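Local coordinates for protein glutathione reductase (Bartonella henselae, PDB 3O0H) that probably catalyses the NADPH-dependent reduction of glutathione disulfide to glutathione, as a dimeric flavoenzyme that carries FAD, at residues Y75-A78 against S79-A82; E112-R115 against L116-L119; L119-E122 against G123-S127; V204-A207 against N208-H211. All blocks are in the same frame, centred on the assembly; numbering follows the deposited sequence. Where two conformers were deposited one is given.

Contact 1 of 4, residues Y75-A78 against S79-A82; sequences YFYA and SQYA
F76 and Q80 meet along helix 69-88 of the pyridine nucleotide-disulphide oxidoreductase fold. The helix begins at C69, which forms a disulfide with C64, probably the redox-active pair known from this family. The CG of Q80 lies anti to its carbonyl carbon (chi1 -69°), and the chain beyond is extended. This lays the amide against the CE2-CZ side of the F76 ring. NE2 of Q80 is 3.3 Å from CZ of F76, with the amide and ring planes 34° apart. The other end of the amide, OE1 of Q80, sits in the plane of the Y77 ring at its edge, 3.6 Å from CD1 of Y77.

The backbone is irregular here. S79 N bonds Y75 O at 2.9 Å in the usual helical way. Q80 N instead bonds Y77 O at 3.1 Å, three residues back, and its bond to F76 O is weak. A water bridges Y77 O and Q80 OE1. It donates to Y77 O at 2.9 Å and to Q80 OE1 at 2.8 Å, and it lies over one face of the Y81 ring. CD2 of Y81 also comes within 3.2 Å of Y77 O.

Beyond the two segments, the F76 ring meets F366 edge-to-face, and Y77 OH bonds K73 NZ. A78 O accepts a bond from W93 NE1 of the second subunit, and that subunit's F91 and W93 meet the Y81 ring.

The chemistry implies a locally distorted helix in which water and a tryptophan of the partner chain satisfy carbonyls at the dimer interface.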
loop_
_atom_site.group_PDB
_atom_site.type_symbol
_atom_site.label_atom_id
_atom_site.label_comp_id
_atom_site.label_asym_id
_atom_site.label_seq_id
_atom_site.Cartn_x
_atom_site.Cartn_y
_atom_site.Cartn_z
ATOM N N TYR B 75 -8.779 16.711 -0.840
ATOM C CA TYR B 75 -8.154 17.831 -0.161
ATOM C C TYR B 75 -6.943 17.317 0.571
ATOM O O TYR B 75 -5.949 18.027 0.683
ATOM C CB TYR B 75 -9.131 18.564 0.805
ATOM C CG TYR B 75 -10.101 19.490 0.057
ATOM C CD1 TYR B 75 -10.527 19.188 -1.241
ATOM C CD2 TYR B 75 -10.605 20.634 0.654
ATOM C CE1 TYR B 75 -11.435 20.056 -1.943
ATOM C CE2 TYR B 75 -11.494 21.488 -0.020
ATOM C CZ TYR B 75 -11.914 21.185 -1.312
ATOM O OH TYR B 75 -12.807 22.030 -1.954
ATOM N N PHE B 76 -7.062 16.101 1.112
ATOM C CA PHE B 76 -5.945 15.360 1.714
ATOM C C PHE B 76 -4.792 15.278 0.709
ATOM O O PHE B 76 -3.676 15.704 0.994
ATOM C CB PHE B 76 -6.397 13.920 2.019
ATOM C CG PHE B 76 -5.260 12.977 2.340
ATOM C CD1 PHE B 76 -4.659 12.993 3.584
ATOM C CD2 PHE B 76 -4.843 12.041 1.421
ATOM C CE1 PHE B 76 -3.617 12.083 3.900
ATOM C CE2 PHE B 76 -3.801 11.144 1.719
ATOM C CZ PHE B 76 -3.191 11.167 2.958
ATOM N N TYR B 77 -5.067 14.793 -0.491
ATOM C CA TYR B 77 -4.003 14.745 -1.524
ATOM C C TYR B 77 -3.430 16.145 -1.834
ATOM O O TYR B 77 -2.201 16.352 -1.901
ATOM C CB TYR B 77 -4.511 14.115 -2.819
ATOM C CG TYR B 77 -4.804 12.628 -2.789
ATOM C CD1 TYR B 77 -3.885 11.710 -2.270
ATOM C CD2 TYR B 77 -5.970 12.134 -3.394
ATOM C CE1 TYR B 77 -4.155 10.313 -2.302
ATOM C CE2 TYR B 77 -6.249 10.766 -3.409
ATOM C CZ TYR B 77 -5.352 9.870 -2.884
ATOM O OH TYR B 77 -5.688 8.524 -2.944
ATOM N N ALA B 78 -4.306 17.115 -2.015
ATOM C CA ALA B 78 -3.849 18.444 -2.301
ATOM C C ALA B 78 -2.866 18.925 -1.221
ATOM O O ALA B 78 -1.839 19.510 -1.534
ATOM C CB ALA B 78 -5.035 19.428 -2.428
ATOM N N SER B 79 -3.196 18.671 0.028
ATOM C CA SER B 79 -2.404 19.167 1.151
ATOM C C SER B 79 -1.054 18.437 1.331
ATOM O O SER B 79 -0.158 18.935 2.018
ATOM C CB SER B 79 -3.201 19.073 2.458
ATOM O OG SER B 79 -3.357 17.733 2.895
ATOM N N GLN B 80 -0.896 17.281 0.726
ATOM C CA GLN B 80 0.347 16.509 0.882
ATOM C C GLN B 80 1.487 17.009 0.046
ATOM O O GLN B 80 2.628 16.747 0.377
ATOM C CB GLN B 80 0.137 15.053 0.479
ATOM C CG GLN B 80 -0.707 14.199 1.326
ATOM C CD GLN B 80 -0.659 12.742 0.828
ATOM O OE1 GLN B 80 -0.955 12.456 -0.346
ATOM N NE2 GLN B 80 -0.230 11.843 1.687
ATOM N N TYR B 81 1.204 17.716 -1.049
ATOM C CA TYR B 81 2.233 17.981 -2.048
ATOM C C TYR B 81 3.406 18.824 -1.544
ATOM O O TYR B 81 4.524 18.587 -1.943
ATOM C CB TYR B 81 1.650 18.591 -3.325
ATOM C CG TYR B 81 0.965 17.562 -4.199
ATOM C CD1 TYR B 81 1.704 16.616 -4.917
ATOM C CD2 TYR B 81 -0.417 17.518 -4.289
ATOM C CE1 TYR B 81 1.084 15.676 -5.679
ATOM C CE2 TYR B 81 -1.048 16.598 -5.069
ATOM C CZ TYR B 81 -0.306 15.667 -5.751
ATOM O OH TYR B 81 -0.938 14.737 -6.526
ATOM N N ALA B 82 3.152 19.779 -0.661
ATOM C CA ALA B 82 4.210 20.644 -0.192
ATOM C C ALA B 82 5.273 19.800 0.540
ATOM O O ALA B 82 6.463 19.904 0.218
ATOM C CB ALA B 82 3.656 21.739 0.709
HETATM O O HOH W 1 -0.773 13.966 -2.738
#

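Contact 2 of 4, residues E112-R115 against L116-L119; sequences EISR and LEGL
On helix 102-126, L116, one turn after E112 and next to R115 in the chain, lies across both side chains. The helix belongs to the pyridine nucleotide-disulphide oxidoreductase fold, and this face lies close to helix 69-88. The tight part of the contact is a side-on ion pair with L116 against it. R115 grips E112 with two nitrogens. NE donates to OE1 of E112, and NH2 of R115 donates to OE2 of E112 at 2.8 Å, using the syn lone pair of that oxygen. Both carboxylate oxygens lie near the guanidinium plane.

R115 has CG anti to its backbone N (chi1 -170°) and bends at chi3, which turns the group back to E112. CD2 of L116 then rests over one guanidinium face, 3.6 Å from NH2 of R115. CG of L116 is also 3.9 Å from OE2 of E112. Toward solvent, the exposed L119 touches the outer end of the group, its CD1 3.5 Å from NH1 of R115. E112 and R115 both pack on V401 of the second subunit, while L116 touches V70 of helix 69-88. The pairing of charges at this partly buried place probably keeps both groups ionised.

The other side of the helix is looser and wetter. The S114 and E117 side chains come no closer than OG to OE1, 4.1 Å. OE1 of E117 forms a salt bridge with R59, and OG of S114 bonds N110 O. A water links the turns: it donates to E117 OE1 at 3.1 Å and to S114 O at 2.7 Å, while S114 O also receives G118 N.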
loop_
_atom_site.group_PDB
_atom_site.type_symbol
_atom_site.label_atom_id
_atom_site.label_comp_id
_atom_site.label_asym_id
_atom_site.label_seq_id
_atom_site.Cartn_x
_atom_site.Cartn_y
_atom_site.Cartn_z
ATOM N N GLU B 112 -15.287 17.054 -10.079
ATOM C CA GLU B 112 -15.210 15.626 -9.792
ATOM C C GLU B 112 -16.436 15.107 -9.075
ATOM O O GLU B 112 -16.932 14.011 -9.413
ATOM C CB GLU B 112 -13.945 15.287 -8.997
ATOM C CG GLU B 112 -13.811 13.808 -8.584
ATOM C CD GLU B 112 -13.838 12.833 -9.754
ATOM O OE1 GLU B 112 -13.831 13.256 -10.951
ATOM O OE2 GLU B 112 -13.872 11.617 -9.484
ATOM N N ILE B 113 -16.947 15.848 -8.105
ATOM C CA ILE B 113 -18.132 15.380 -7.395
ATOM C C ILE B 113 -19.385 15.467 -8.306
ATOM O O ILE B 113 -20.262 14.596 -8.213
ATOM C CB ILE B 113 -18.401 16.062 -5.995
ATOM C CG1 ILE B 113 -18.887 17.512 -6.136
ATOM C CG2 ILE B 113 -17.170 15.930 -5.047
ATOM C CD1 ILE B 113 -19.309 18.232 -4.809
ATOM N N SER B 114 -19.450 16.474 -9.179
ATOM C CA SER B 114 -20.514 16.504 -10.205
ATOM C C SER B 114 -20.484 15.320 -11.191
ATOM O O SER B 114 -21.530 14.799 -11.572
ATOM C CB SER B 114 -20.551 17.858 -10.934
ATOM O OG SER B 114 -20.857 18.861 -9.949
ATOM N N ARG B 115 -19.292 14.867 -11.571
ATOM C CA ARG B 115 -19.125 13.696 -12.426
ATOM C C ARG B 115 -19.678 12.445 -11.721
ATOM O O ARG B 115 -20.509 11.710 -12.280
ATOM C CB ARG B 115 -17.652 13.484 -12.757
ATOM C CG ARG B 115 -17.369 12.433 -13.838
ATOM C CD ARG B 115 -15.870 12.172 -14.007
ATOM N NE ARG B 115 -15.255 11.560 -12.829
ATOM C CZ ARG B 115 -15.196 10.254 -12.603
ATOM N NH1 ARG B 115 -15.718 9.381 -13.475
ATOM N NH2 ARG B 115 -14.586 9.817 -11.523
ATOM N N LEU B 116 -19.241 12.241 -10.485
ATOM C CA LEU B 116 -19.702 11.109 -9.678
ATOM C C LEU B 116 -21.222 11.134 -9.452
ATOM O O LEU B 116 -21.912 10.133 -9.666
ATOM C CB LEU B 116 -18.993 11.134 -8.328
ATOM C CG LEU B 116 -17.494 10.836 -8.416
ATOM C CD1 LEU B 116 -16.921 10.860 -6.984
ATOM C CD2 LEU B 116 -17.180 9.481 -9.106
ATOM N N GLU B 117 -21.726 12.290 -9.038
ATOM C CA GLU B 117 -23.168 12.547 -8.937
ATOM C C GLU B 117 -23.913 12.133 -10.205
ATOM O O GLU B 117 -24.915 11.424 -10.139
ATOM C CB GLU B 117 -23.408 14.030 -8.632
ATOM C CG GLU B 117 -24.893 14.468 -8.548
ATOM C CD GLU B 117 -25.007 15.972 -8.411
ATOM O OE1 GLU B 117 -24.126 16.670 -8.932
ATOM O OE2 GLU B 117 -25.954 16.473 -7.804
ATOM N N GLY B 118 -23.453 12.588 -11.363
ATOM C CA GLY B 118 -24.105 12.211 -12.631
ATOM C C GLY B 118 -24.128 10.707 -12.861
ATOM O O GLY B 118 -25.135 10.153 -13.355
ATOM N N LEU B 119 -23.018 10.048 -12.501
ATOM C CA LEU B 119 -22.891 8.613 -12.686
ATOM C C LEU B 119 -23.809 7.836 -11.744
ATOM O O LEU B 119 -24.402 6.836 -12.151
ATOM C CB LEU B 119 -21.439 8.124 -12.519
ATOM C CG LEU B 119 -20.395 8.501 -13.596
ATOM C CD1 LEU B 119 -18.935 8.187 -13.094
ATOM C CD2 LEU B 119 -20.658 7.835 -14.962
HETATM O O HOH W 2 -23.869 16.115 -11.924
#

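Contact 3 of 4, residues L119-E122 against G123-S127; sequences LYRE and GLQNS
R121 and Q125 lie one turn apart in the last turns of helix 102-126, and their backbones carry the first kind of interaction. Four regular i to i+4 hydrogen bonds join the segments. The shortest runs from N126 N to E122 O at 2.7 Å; Q125 N to R121 O measures 3.0 Å. The series weakens at the end: S127 N makes weak bonds to both G123 O and L124 O, and S127 is the first residue to leave helical angles.

The second kind is side-chain packing. R121 is extended, with CG anti to the backbone N (chi1 -180°), and Q125 runs across it. NE2 of Q125 stands 3.7 Å from NE of R121, and the amide and guanidinium planes are 75° apart. The aliphatic part of R121 shares in this, with its CG 3.9 Å from CD of Q125. The charge of R121 is answered elsewhere, by a salt bridge from NH2 to E133.

The third kind is side chain on carbonyl. CG of N126 folds back to 3.0 Å from E122 O, and CG of Q125 comes to 3.2 Å from R121 O.

One side of the helix is covered. L124 packs on V39 and A42 of helix 36-47 and on I131 of strand 130-132. Y120 also touches V39, so this helix end is held against the FAD-binding part of the fold.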
loop_
_atom_site.group_PDB
_atom_site.type_symbol
_atom_site.label_atom_id
_atom_site.label_comp_id
_atom_site.label_asym_id
_atom_site.label_seq_id
_atom_site.Cartn_x
_atom_site.Cartn_y
_atom_site.Cartn_z
ATOM N N LEU B 119 -23.018 10.048 -12.501
ATOM C CA LEU B 119 -22.891 8.613 -12.686
ATOM C C LEU B 119 -23.809 7.836 -11.744
ATOM O O LEU B 119 -24.402 6.836 -12.151
ATOM C CB LEU B 119 -21.439 8.124 -12.519
ATOM C CG LEU B 119 -20.395 8.501 -13.596
ATOM C CD1 LEU B 119 -18.935 8.187 -13.094
ATOM C CD2 LEU B 119 -20.658 7.835 -14.962
ATOM N N TYR B 120 -23.916 8.266 -10.497
ATOM C CA TYR B 120 -24.931 7.697 -9.598
ATOM C C TYR B 120 -26.361 7.872 -10.101
ATOM O O TYR B 120 -27.170 6.922 -10.102
ATOM C CB TYR B 120 -24.792 8.207 -8.188
ATOM C CG TYR B 120 -23.638 7.559 -7.455
ATOM C CD1 TYR B 120 -22.446 8.225 -7.273
ATOM C CD2 TYR B 120 -23.737 6.251 -6.960
ATOM C CE1 TYR B 120 -21.366 7.628 -6.592
ATOM C CE2 TYR B 120 -22.650 5.631 -6.291
ATOM C CZ TYR B 120 -21.465 6.345 -6.121
ATOM O OH TYR B 120 -20.377 5.777 -5.459
ATOM N N ARG B 121 -26.670 9.076 -10.545
ATOM C CA ARG B 121 -27.978 9.349 -11.139
ATOM C C ARG B 121 -28.281 8.432 -12.332
ATOM O O ARG B 121 -29.368 7.839 -12.418
ATOM C CB ARG B 121 -28.045 10.832 -11.516
ATOM C CG ARG B 121 -29.357 11.266 -12.139
ATOM C CD ARG B 121 -29.340 12.723 -12.627
ATOM N NE ARG B 121 -30.708 13.247 -12.659
ATOM C CZ ARG B 121 -31.383 13.689 -11.589
ATOM N NH1 ARG B 121 -30.824 13.728 -10.377
ATOM N NH2 ARG B 121 -32.629 14.120 -11.737
ATOM N N GLU B 122 -27.315 8.302 -13.243
ATOM C CA GLU B 122 -27.430 7.399 -14.405
ATOM C C GLU B 122 -27.667 5.945 -13.994
ATOM O O GLU B 122 -28.442 5.220 -14.611
ATOM C CB GLU B 122 -26.145 7.402 -15.223
ATOM C CG GLU B 122 -26.008 8.480 -16.216
ATOM C CD GLU B 122 -25.287 8.009 -17.492
ATOM O OE1 GLU B 122 -24.556 6.982 -17.516
ATOM O OE2 GLU B 122 -25.470 8.676 -18.492
ATOM N N GLY B 123 -26.954 5.511 -12.969
ATOM C CA GLY B 123 -27.105 4.131 -12.479
ATOM C C GLY B 123 -28.512 3.873 -11.993
ATOM O O GLY B 123 -29.092 2.831 -12.273
ATOM N N LEU B 124 -29.072 4.838 -11.290
ATOM C CA LEU B 124 -30.464 4.746 -10.811
ATOM C C LEU B 124 -31.403 4.686 -11.987
ATOM O O LEU B 124 -32.305 3.857 -12.053
ATOM C CB LEU B 124 -30.823 5.945 -9.956
ATOM C CG LEU B 124 -30.158 6.051 -8.600
ATOM C CD1 LEU B 124 -30.336 7.426 -7.943
ATOM C CD2 LEU B 124 -30.686 4.940 -7.686
ATOM N N GLN B 125 -31.163 5.539 -12.967
ATOM C CA GLN B 125 -32.065 5.643 -14.114
ATOM C C GLN B 125 -31.953 4.477 -15.060
ATOM O O GLN B 125 -32.962 4.106 -15.640
ATOM C CB GLN B 125 -31.852 6.982 -14.831
ATOM C CG GLN B 125 -32.210 8.132 -13.856
ATOM C CD GLN B 125 -31.941 9.518 -14.408
ATOM O OE1 GLN B 125 -31.069 9.717 -15.272
ATOM N NE2 GLN B 125 -32.735 10.488 -13.929
ATOM N N ASN B 126 -30.751 3.894 -15.195
ATOM C CA ASN B 126 -30.559 2.657 -15.976
ATOM C C ASN B 126 -31.390 1.514 -15.398
ATOM O O ASN B 126 -31.782 0.602 -16.132
ATOM C CB ASN B 126 -29.102 2.125 -15.982
ATOM C CG ASN B 126 -28.112 3.016 -16.687
ATOM O OD1 ASN B 126 -28.444 3.815 -17.569
ATOM N ND2 ASN B 126 -26.834 2.849 -16.300
ATOM N N SER B 127 -31.589 1.532 -14.076
ATOM C CA SER B 127 -32.422 0.552 -13.392
ATOM C C SER B 127 -33.876 0.974 -13.255
ATOM O O SER B 127 -34.584 0.398 -12.428
ATOM C CB SER B 127 -31.913 0.339 -11.961
ATOM O OG SER B 127 -30.707 -0.359 -12.002
#

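Contact 4 of 4, residues V204-A207 against N208-H211; sequences VEFA and NIFH
F206, I209 and F210 share one torsional choice: CG, or CG1 in I209, stands anti to the carbonyl carbon, with chi1 between -75° and -80°. With their spacing of three and four residues, this sets the three side chains side by side on one flank of helix 201-212. This helix joins strands 193-197 and 216-220 in a beta-alpha-beta unit. A GxGxxG sequence of the Rossmann type runs through the turn before it into its first residues, consistent with the NADPH-binding domain of this family.

CD1 of F206 touches CE2 of F210 at 4.0 Å and CD1 of I209 at 4.1 Å. These are apolar contacts between side chains. F206 also meets the F185 ring, and its side chain comes within about 4 Å of FAD at the nearest atoms. A207 and F210 pack on T217 of strand 216-220.

N208 works on another side of the helix. Its amide folds back so that ND2 reaches V204 O at 2.8 Å, a weak bond because it is strongly bent. The same carbonyl takes N208 N at 3.2 Å, so two donors of one residue share it. OD1 of N208 is bonded by K245 NZ. E205 is buried as well. Its two oxygens are met separately, OE1 by K72 in a salt bridge and OE2 by F366 N.

The backbone bonds are regular. I209 N donates to E205 O, and CD1 of I209 lies 3.5 Å from that oxygen. F206 O receives F210 N at 3.0 Å, nearly along the C=O axis, while CD2 of F210 comes to 3.3 Å from the same atom.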
loop_
_atom_site.group_PDB
_atom_site.type_symbol
_atom_site.label_atom_id
_atom_site.label_comp_id
_atom_site.label_asym_id
_atom_site.label_seq_id
_atom_site.Cartn_x
_atom_site.Cartn_y
_atom_site.Cartn_z
ATOM N N VAL B 204 -9.151 15.788 13.098
ATOM C CA VAL B 204 -7.753 15.579 12.838
ATOM C C VAL B 204 -7.439 15.551 11.342
ATOM O O VAL B 204 -6.372 16.024 10.933
ATOM C CB VAL B 204 -7.110 14.349 13.532
ATOM C CG1 VAL B 204 -7.319 14.423 15.038
ATOM C CG2 VAL B 204 -7.541 13.035 12.931
ATOM N N GLU B 205 -8.351 15.054 10.541
ATOM C CA GLU B 205 -8.125 15.032 9.086
ATOM C C GLU B 205 -8.045 16.467 8.563
ATOM O O GLU B 205 -7.153 16.788 7.814
ATOM C CB GLU B 205 -9.191 14.235 8.362
ATOM C CG GLU B 205 -8.973 12.718 8.496
ATOM C CD GLU B 205 -10.097 11.868 7.962
ATOM O OE1 GLU B 205 -11.207 12.383 7.704
ATOM O OE2 GLU B 205 -9.901 10.651 7.804
ATOM N N PHE B 206 -9.002 17.306 8.956
ATOM C CA PHE B 206 -9.061 18.682 8.467
ATOM C C PHE B 206 -7.991 19.569 9.093
ATOM O O PHE B 206 -7.445 20.384 8.407
ATOM C CB PHE B 206 -10.458 19.275 8.669
ATOM C CG PHE B 206 -11.429 18.841 7.605
ATOM C CD1 PHE B 206 -11.367 19.407 6.325
ATOM C CD2 PHE B 206 -12.343 17.847 7.848
ATOM C CE1 PHE B 206 -12.239 18.987 5.317
ATOM C CE2 PHE B 206 -13.261 17.466 6.854
ATOM C CZ PHE B 206 -13.173 18.025 5.596
ATOM N N ALA B 207 -7.637 19.358 10.353
ATOM C CA ALA B 207 -6.460 20.042 10.913
ATOM C C ALA B 207 -5.224 19.814 10.051
ATOM O O ALA B 207 -4.522 20.779 9.719
ATOM C CB ALA B 207 -6.189 19.678 12.410
ATOM N N ASN B 208 -4.957 18.562 9.669
ATOM C CA ASN B 208 -3.783 18.285 8.902
ATOM C C ASN B 208 -3.874 18.798 7.471
ATOM O O ASN B 208 -2.849 19.211 6.896
ATOM C CB ASN B 208 -3.422 16.793 8.943
ATOM C CG ASN B 208 -2.858 16.380 10.263
ATOM O OD1 ASN B 208 -1.781 16.883 10.679
ATOM N ND2 ASN B 208 -3.571 15.500 10.963
ATOM N N ILE B 209 -5.073 18.797 6.912
ATOM C CA ILE B 209 -5.298 19.371 5.580
ATOM C C ILE B 209 -4.956 20.865 5.587
ATOM O O ILE B 209 -4.143 21.308 4.795
ATOM C CB ILE B 209 -6.739 19.122 5.084
ATOM C CG1 ILE B 209 -6.899 17.689 4.576
ATOM C CG2 ILE B 209 -7.166 20.072 3.935
ATOM C CD1 ILE B 209 -8.362 17.222 4.579
ATOM N N PHE B 210 -5.548 21.627 6.496
ATOM C CA PHE B 210 -5.347 23.071 6.477
ATOM C C PHE B 210 -3.911 23.426 6.807
ATOM O O PHE B 210 -3.300 24.232 6.126
ATOM C CB PHE B 210 -6.373 23.766 7.368
ATOM C CG PHE B 210 -7.746 23.820 6.740
ATOM C CD1 PHE B 210 -7.957 24.575 5.584
ATOM C CD2 PHE B 210 -8.809 23.139 7.310
ATOM C CE1 PHE B 210 -9.196 24.638 4.991
ATOM C CE2 PHE B 210 -10.046 23.169 6.726
ATOM C CZ PHE B 210 -10.246 23.920 5.542
ATOM N N HIS B 211 -3.334 22.774 7.809
ATOM C CA HIS B 211 -1.915 23.004 8.119
ATOM C C HIS B 211 -1.042 22.749 6.888
ATOM O O HIS B 211 -0.164 23.572 6.538
ATOM C CB HIS B 211 -1.472 22.116 9.293
ATOM C CG HIS B 211 -0.025 22.271 9.615
ATOM N ND1 HIS B 211 0.439 23.300 10.408
ATOM C CD2 HIS B 211 1.070 21.611 9.156
ATOM C CE1 HIS B 211 1.761 23.253 10.442
ATOM N NE2 HIS B 211 2.169 22.245 9.686
#

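How the contacts relate
Contacts 1 and 4 are buried, contact 2 is partly buried and contact 3 lies at the surface. Contacts 2 and 3 are successive turns of helix 102-126 and share L119. Contacts 1 and 4 belong to different helices that pack directly: I209 CG1 lies 3.8 Å from F76 CA, and I209 CG2 is 4.0 Å from Y75 CB. Contacts 1 and 2 both touch the second subunit, but with different means. One uses aromatic rings and a carbonyl, the other packs the side chains of its ion pair on V401 of that subunit. Contact 4 sets an apolar cluster beside buried polar groups, whereas contact 3 closes its helix at the surface with R121, Q125 and N126.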